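Local coordinates for protein cytidylyltransferase (Leptospira borgpetersenii serovar Hardjo-bovis, PDB 6OEW) that probably transfers a cytidylyl group from CTP to an acceptor as a metal-dependent nucleotidyltransferase of the GT-A-like fold, at residues 23-37 with 201-214. Residues are numbered along the deposited sequence; the frame is centred on the assembly and turned at random.
Sequences RLPGKIALPFGDTTI and IDTIEDYETLKSCI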
loop_
_atom_site.group_PDB
_atom_site.type_symbol
_atom_site.label_atom_id
_atom_site.label_comp_id
_atom_site.label_asym_id
_atom_site.label_seq_id
_atom_site.Cartn_x
_atom_site.Cartn_y
_atom_site.Cartn_z
ATOM N N ARG A 23 -10.088 5.735 -9.819
ATOM C CA ARG A 23 -9.371 6.888 -10.329
ATOM C C ARG A 23 -8.283 6.412 -11.278
ATOM O O ARG A 23 -7.525 5.481 -10.949
ATOM C CB ARG A 23 -8.785 7.714 -9.184
ATOM C CG ARG A 23 -9.840 8.232 -8.220
ATOM C CD ARG A 23 -9.273 9.274 -7.273
ATOM N NE ARG A 23 -9.058 10.544 -7.964
ATOM C CZ ARG A 23 -8.375 11.568 -7.463
ATOM N NH1 ARG A 23 -7.823 11.479 -6.256
ATOM N NH2 ARG A 23 -8.238 12.678 -8.172
ATOM N N LEU A 24 -8.247 7.030 -12.454
ATOM C CA LEU A 24 -7.261 6.764 -13.496
ATOM C C LEU A 24 -7.168 5.266 -13.806
ATOM O O LEU A 24 -6.098 4.658 -13.656
ATOM C CB LEU A 24 -5.900 7.335 -13.119
ATOM C CG LEU A 24 -4.906 7.547 -14.258
ATOM C CD1 LEU A 24 -5.479 8.580 -15.222
ATOM C CD2 LEU A 24 -3.538 7.997 -13.721
ATOM N N PRO A 25 -8.269 4.643 -14.237
ATOM C CA PRO A 25 -8.213 3.223 -14.608
ATOM C C PRO A 25 -7.065 2.974 -15.582
ATOM O O PRO A 25 -6.806 3.785 -16.474
ATOM C CB PRO A 25 -9.584 2.968 -15.253
ATOM C CG PRO A 25 -10.123 4.362 -15.614
ATOM C CD PRO A 25 -9.580 5.255 -14.532
ATOM N N GLY A 26 -6.334 1.870 -15.364
ATOM C CA GLY A 26 -5.199 1.506 -16.195
ATOM C C GLY A 26 -3.864 1.964 -15.659
ATOM O O GLY A 26 -2.817 1.605 -16.222
ATOM N N LYS A 27 -3.863 2.746 -14.587
ATOM C CA LYS A 27 -2.633 3.396 -14.156
ATOM C C LYS A 27 -1.585 2.382 -13.711
ATOM O O LYS A 27 -0.394 2.630 -13.878
ATOM C CB LYS A 27 -2.933 4.392 -13.032
ATOM C CG LYS A 27 -3.443 3.720 -11.721
ATOM C CD LYS A 27 -4.206 4.718 -10.842
ATOM C CE LYS A 27 -4.673 4.054 -9.531
ATOM N NZ LYS A 27 -5.623 4.940 -8.788
ATOM N N ILE A 28 -1.997 1.232 -13.161
ATOM C CA ILE A 28 -0.994 0.303 -12.650
ATOM C C ILE A 28 -0.158 -0.291 -13.769
ATOM O O ILE A 28 0.941 -0.800 -13.509
ATOM C CB ILE A 28 -1.648 -0.820 -11.821
ATOM C CG1 ILE A 28 -2.587 -1.680 -12.670
ATOM C CG2 ILE A 28 -2.347 -0.228 -10.584
ATOM C CD1 ILE A 28 -3.146 -2.893 -11.902
ATOM N N ALA A 29 -0.641 -0.219 -15.012
ATOM C CA ALA A 29 0.070 -0.708 -16.185
ATOM C C ALA A 29 0.816 0.394 -16.932
ATOM O O ALA A 29 1.390 0.126 -17.990
ATOM C CB ALA A 29 -0.913 -1.416 -17.142
ATOM N N LEU A 30 0.811 1.624 -16.425
ATOM C CA LEU A 30 1.521 2.702 -17.092
ATOM C C LEU A 30 3.033 2.482 -17.038
ATOM O O LEU A 30 3.566 1.982 -16.033
ATOM C CB LEU A 30 1.196 4.045 -16.451
ATOM C CG LEU A 30 -0.142 4.689 -16.755
ATOM C CD1 LEU A 30 -0.377 5.846 -15.812
ATOM C CD2 LEU A 30 -0.101 5.171 -18.201
ATOM N N PRO A 31 3.745 2.868 -18.096
ATOM C CA PRO A 31 5.210 2.792 -18.075
ATOM C C PRO A 31 5.765 3.622 -16.929
ATOM O O PRO A 31 5.313 4.743 -16.683
ATOM C CB PRO A 31 5.618 3.376 -19.433
ATOM C CG PRO A 31 4.418 3.223 -20.298
ATOM C CD PRO A 31 3.222 3.320 -19.403
ATOM N N PHE A 32 6.743 3.057 -16.222
ATOM C CA PHE A 32 7.332 3.724 -15.063
ATOM C C PHE A 32 8.757 3.209 -14.888
ATOM O O PHE A 32 8.959 2.014 -14.644
ATOM C CB PHE A 32 6.483 3.470 -13.805
ATOM C CG PHE A 32 6.753 4.443 -12.677
ATOM C CD1 PHE A 32 6.625 5.807 -12.876
ATOM C CD2 PHE A 32 7.130 3.989 -11.427
ATOM C CE1 PHE A 32 6.869 6.704 -11.856
ATOM C CE2 PHE A 32 7.373 4.886 -10.376
ATOM C CZ PHE A 32 7.241 6.242 -10.588
ATOM N N GLY A 33 9.741 4.090 -15.031
ATOM C CA GLY A 33 11.112 3.611 -15.074
ATOM C C GLY A 33 11.262 2.614 -16.204
ATOM O O GLY A 33 10.750 2.814 -17.311
ATOM N N ASP A 34 11.944 1.504 -15.932
ATOM C CA ASP A 34 12.063 0.455 -16.932
ATOM C C ASP A 34 10.973 -0.601 -16.803
ATOM O O ASP A 34 11.103 -1.685 -17.382
ATOM C CB ASP A 34 13.447 -0.196 -16.871
ATOM C CG ASP A 34 13.703 -0.930 -15.562
ATOM O OD1 ASP A 34 12.868 -0.870 -14.633
ATOM O OD2 ASP A 34 14.757 -1.585 -15.470
ATOM N N THR A 35 9.893 -0.305 -16.078
ATOM C CA THR A 35 8.850 -1.300 -15.864
ATOM C C THR A 35 7.468 -0.641 -15.914
ATOM O O THR A 35 7.248 0.284 -16.705
ATOM C CB THR A 35 9.126 -2.044 -14.541
ATOM O OG1 THR A 35 8.148 -3.069 -14.318
ATOM C CG2 THR A 35 9.171 -1.081 -13.342
ATOM N N THR A 36 6.523 -1.131 -15.122
ATOM C CA THR A 36 5.203 -0.541 -14.945
ATOM C C THR A 36 5.084 0.062 -13.549
ATOM O O THR A 36 5.919 -0.173 -12.662
ATOM C CB THR A 36 4.111 -1.597 -15.147
ATOM O OG1 THR A 36 4.288 -2.625 -14.151
ATOM C CG2 THR A 36 4.197 -2.206 -16.558
ATOM N N ILE A 37 4.013 0.836 -13.342
ATOM C CA ILE A 37 3.758 1.391 -12.006
ATOM C C ILE A 37 3.729 0.276 -10.958
ATOM O O ILE A 37 4.434 0.333 -9.943
ATOM C CB ILE A 37 2.447 2.201 -12.001
ATOM C CG1 ILE A 37 2.669 3.576 -12.657
ATOM C CG2 ILE A 37 1.902 2.328 -10.601
ATOM C CD1 ILE A 37 3.377 4.568 -11.759
ATOM N N ILE A 201 -0.783 7.749 -6.987
ATOM C CA ILE A 201 -1.136 7.952 -8.396
ATOM C C ILE A 201 -2.644 7.789 -8.554
ATOM O O ILE A 201 -3.196 6.683 -8.450
ATOM C CB ILE A 201 -0.353 7.028 -9.341
ATOM C CG1 ILE A 201 -0.819 7.271 -10.784
ATOM C CG2 ILE A 201 -0.449 5.539 -8.920
ATOM C CD1 ILE A 201 0.238 7.003 -11.801
ATOM N N ASP A 202 -3.308 8.918 -8.774
ATOM C CA ASP A 202 -4.714 8.980 -9.092
ATOM C C ASP A 202 -5.008 9.875 -10.284
ATOM O O ASP A 202 -6.120 9.806 -10.808
ATOM C CB ASP A 202 -5.521 9.493 -7.896
ATOM C CG ASP A 202 -5.588 8.494 -6.765
ATOM O OD1 ASP A 202 -6.060 7.349 -6.996
ATOM O OD2 ASP A 202 -5.171 8.873 -5.649
ATOM N N THR A 203 -4.056 10.700 -10.722
ATOM C CA THR A 203 -4.237 11.593 -11.858
ATOM C C THR A 203 -2.987 11.562 -12.726
ATOM O O THR A 203 -1.917 11.080 -12.316
ATOM C CB THR A 203 -4.484 13.040 -11.428
ATOM O OG1 THR A 203 -3.328 13.500 -10.713
ATOM C CG2 THR A 203 -5.707 13.151 -10.547
ATOM N N ILE A 204 -3.124 12.137 -13.922
ATOM C CA ILE A 204 -1.987 12.285 -14.827
ATOM C C ILE A 204 -0.914 13.166 -14.194
ATOM O O ILE A 204 0.292 12.928 -14.361
ATOM C CB ILE A 204 -2.461 12.854 -16.178
ATOM C CG1 ILE A 204 -3.219 11.790 -16.958
ATOM C CG2 ILE A 204 -1.291 13.383 -16.992
ATOM C CD1 ILE A 204 -2.458 10.515 -17.089
ATOM N N GLU A 205 -1.340 14.203 -13.464
ATOM C CA GLU A 205 -0.398 15.085 -12.782
ATOM C C GLU A 205 0.384 14.327 -11.701
ATOM O O GLU A 205 1.575 14.597 -11.476
ATOM C CB GLU A 205 -1.155 16.269 -12.178
ATOM C CG GLU A 205 -1.782 17.221 -13.199
ATOM C CD GLU A 205 -3.000 16.639 -13.932
ATOM O OE1 GLU A 205 -3.733 15.807 -13.347
ATOM O OE2 GLU A 205 -3.219 17.021 -15.105
ATOM N N ASP A 206 -0.267 13.386 -11.009
ATOM C CA ASP A 206 0.462 12.538 -10.062
ATOM C C ASP A 206 1.548 11.760 -10.783
ATOM O O ASP A 206 2.694 11.666 -10.317
ATOM C CB ASP A 206 -0.480 11.540 -9.388
ATOM C CG ASP A 206 -1.404 12.169 -8.368
ATOM O OD1 ASP A 206 -1.159 13.300 -7.907
ATOM O OD2 ASP A 206 -2.399 11.500 -8.029
ATOM N N TYR A 207 1.163 11.136 -11.897
ATOM C CA TYR A 207 2.063 10.360 -12.735
ATOM C C TYR A 207 3.274 11.177 -13.157
ATOM O O TYR A 207 4.408 10.688 -13.108
ATOM C CB TYR A 207 1.280 9.865 -13.958
ATOM C CG TYR A 207 2.013 8.972 -14.938
ATOM C CD1 TYR A 207 2.761 7.869 -14.503
ATOM C CD2 TYR A 207 1.918 9.203 -16.298
ATOM C CE1 TYR A 207 3.421 7.042 -15.432
ATOM C CE2 TYR A 207 2.548 8.391 -17.217
ATOM C CZ TYR A 207 3.296 7.308 -16.790
ATOM O OH TYR A 207 3.925 6.524 -17.748
ATOM N N GLU A 208 3.050 12.401 -13.644
ATOM C CA GLU A 208 4.155 13.255 -14.072
ATOM C C GLU A 208 5.090 13.555 -12.908
ATOM O O GLU A 208 6.316 13.554 -13.060
ATOM C CB GLU A 208 3.612 14.565 -14.648
ATOM C CG GLU A 208 2.699 14.408 -15.873
ATOM C CD GLU A 208 2.031 15.715 -16.306
ATOM O OE1 GLU A 208 1.998 16.685 -15.520
ATOM O OE2 GLU A 208 1.534 15.769 -17.444
ATOM N N THR A 209 4.506 13.848 -11.744
ATOM C CA THR A 209 5.282 14.073 -10.520
ATOM C C THR A 209 6.130 12.855 -10.175
ATOM O O THR A 209 7.332 12.969 -9.881
ATOM C CB THR A 209 4.323 14.381 -9.361
ATOM O OG1 THR A 209 3.597 15.583 -9.651
ATOM C CG2 THR A 209 5.089 14.532 -8.011
ATOM N N LEU A 210 5.507 11.680 -10.165
ATOM C CA LEU A 210 6.221 10.463 -9.797
ATOM C C LEU A 210 7.297 10.139 -10.820
ATOM O O LEU A 210 8.382 9.668 -10.465
ATOM C CB LEU A 210 5.233 9.303 -9.664
ATOM C CG LEU A 210 4.241 9.434 -8.501
ATOM C CD1 LEU A 210 3.124 8.446 -8.677
ATOM C CD2 LEU A 210 4.949 9.180 -7.161
ATOM N N LYS A 211 7.015 10.390 -12.097
ATOM C CA LYS A 211 8.037 10.173 -13.114
ATOM C C LYS A 211 9.234 11.080 -12.880
ATOM O O LYS A 211 10.387 10.662 -13.052
ATOM C CB LYS A 211 7.440 10.395 -14.505
ATOM C CG LYS A 211 6.730 9.149 -15.017
ATOM C CD LYS A 211 5.919 9.404 -16.326
ATOM C CE LYS A 211 6.466 10.463 -17.236
ATOM N NZ LYS A 211 5.584 10.661 -18.479
ATOM N N SER A 212 8.984 12.320 -12.472
ATOM C CA SER A 212 10.093 13.218 -12.184
ATOM C C SER A 212 10.886 12.741 -10.968
ATOM O O SER A 212 12.123 12.751 -10.986
ATOM C CB SER A 212 9.560 14.631 -11.988
ATOM O OG SER A 212 9.076 15.127 -13.219
ATOM N N CYS A 213 10.186 12.279 -9.930
ATOM C CA CYS A 213 10.827 11.751 -8.731
ATOM C C CYS A 213 11.873 10.701 -9.064
ATOM O O CYS A 213 13.039 10.813 -8.656
ATOM C CB CYS A 213 9.781 11.127 -7.803
ATOM S SG CYS A 213 8.811 12.274 -6.857
ATOM N N ILE A 214 11.456 9.626 -9.741
ATOM C CA ILE A 214 12.371 8.506 -9.898
ATOM C C ILE A 214 13.539 8.875 -10.792
ATOM O O ILE A 214 14.577 8.202 -10.747
ATOM C CB ILE A 214 11.675 7.241 -10.426
ATOM C CG1 ILE A 214 11.047 7.494 -11.793
ATOM C CG2 ILE A 214 10.619 6.739 -9.433
ATOM C CD1 ILE A 214 10.492 6.237 -12.396
#
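The signature loop of the cytidylyltransferase family, which in relatives handles the nucleotide, and the small beta hairpin 31-36 after it pack on helix 204-214 and the turn leading into it, close to the magnesium site. Lys27 suits its buried place because its long chain, extended beyond CG, carries one ammonium to several oxygens: NZ donates to Ile201 O at 3.0 Å, in the carbonyl plane, and to Arg23 O, and makes a salt bridge, weak as a hydrogen bond, with Asp202 OD1. The Asp202 side chain, about 4 Å from the bound magnesium, is thus steadied from the loop side, while its CB lies over one face of the Arg23 guanidinium. Tyr207, with CG anti to its backbone N (chi1 -177°), is long enough for its OH to hydrogen-bond Pro31 O, at a doubtfully short 2.5 Å. Slim methyls suit flat rings: Leu30 CD1 makes a CH-pi contact 3.8 Å from the Tyr207 centroid, and Ile214 CD1 another, 3.7 Å from that of Phe32, whose opposite face has Ile37 CD1 toward the rim. Thr203 OG1 accepts from Asp206 N in a capping box that starts the helix. Phe40 of helix 37-45 meets Phe32 edge-to-face, and helix 224-233 packs against Cys213.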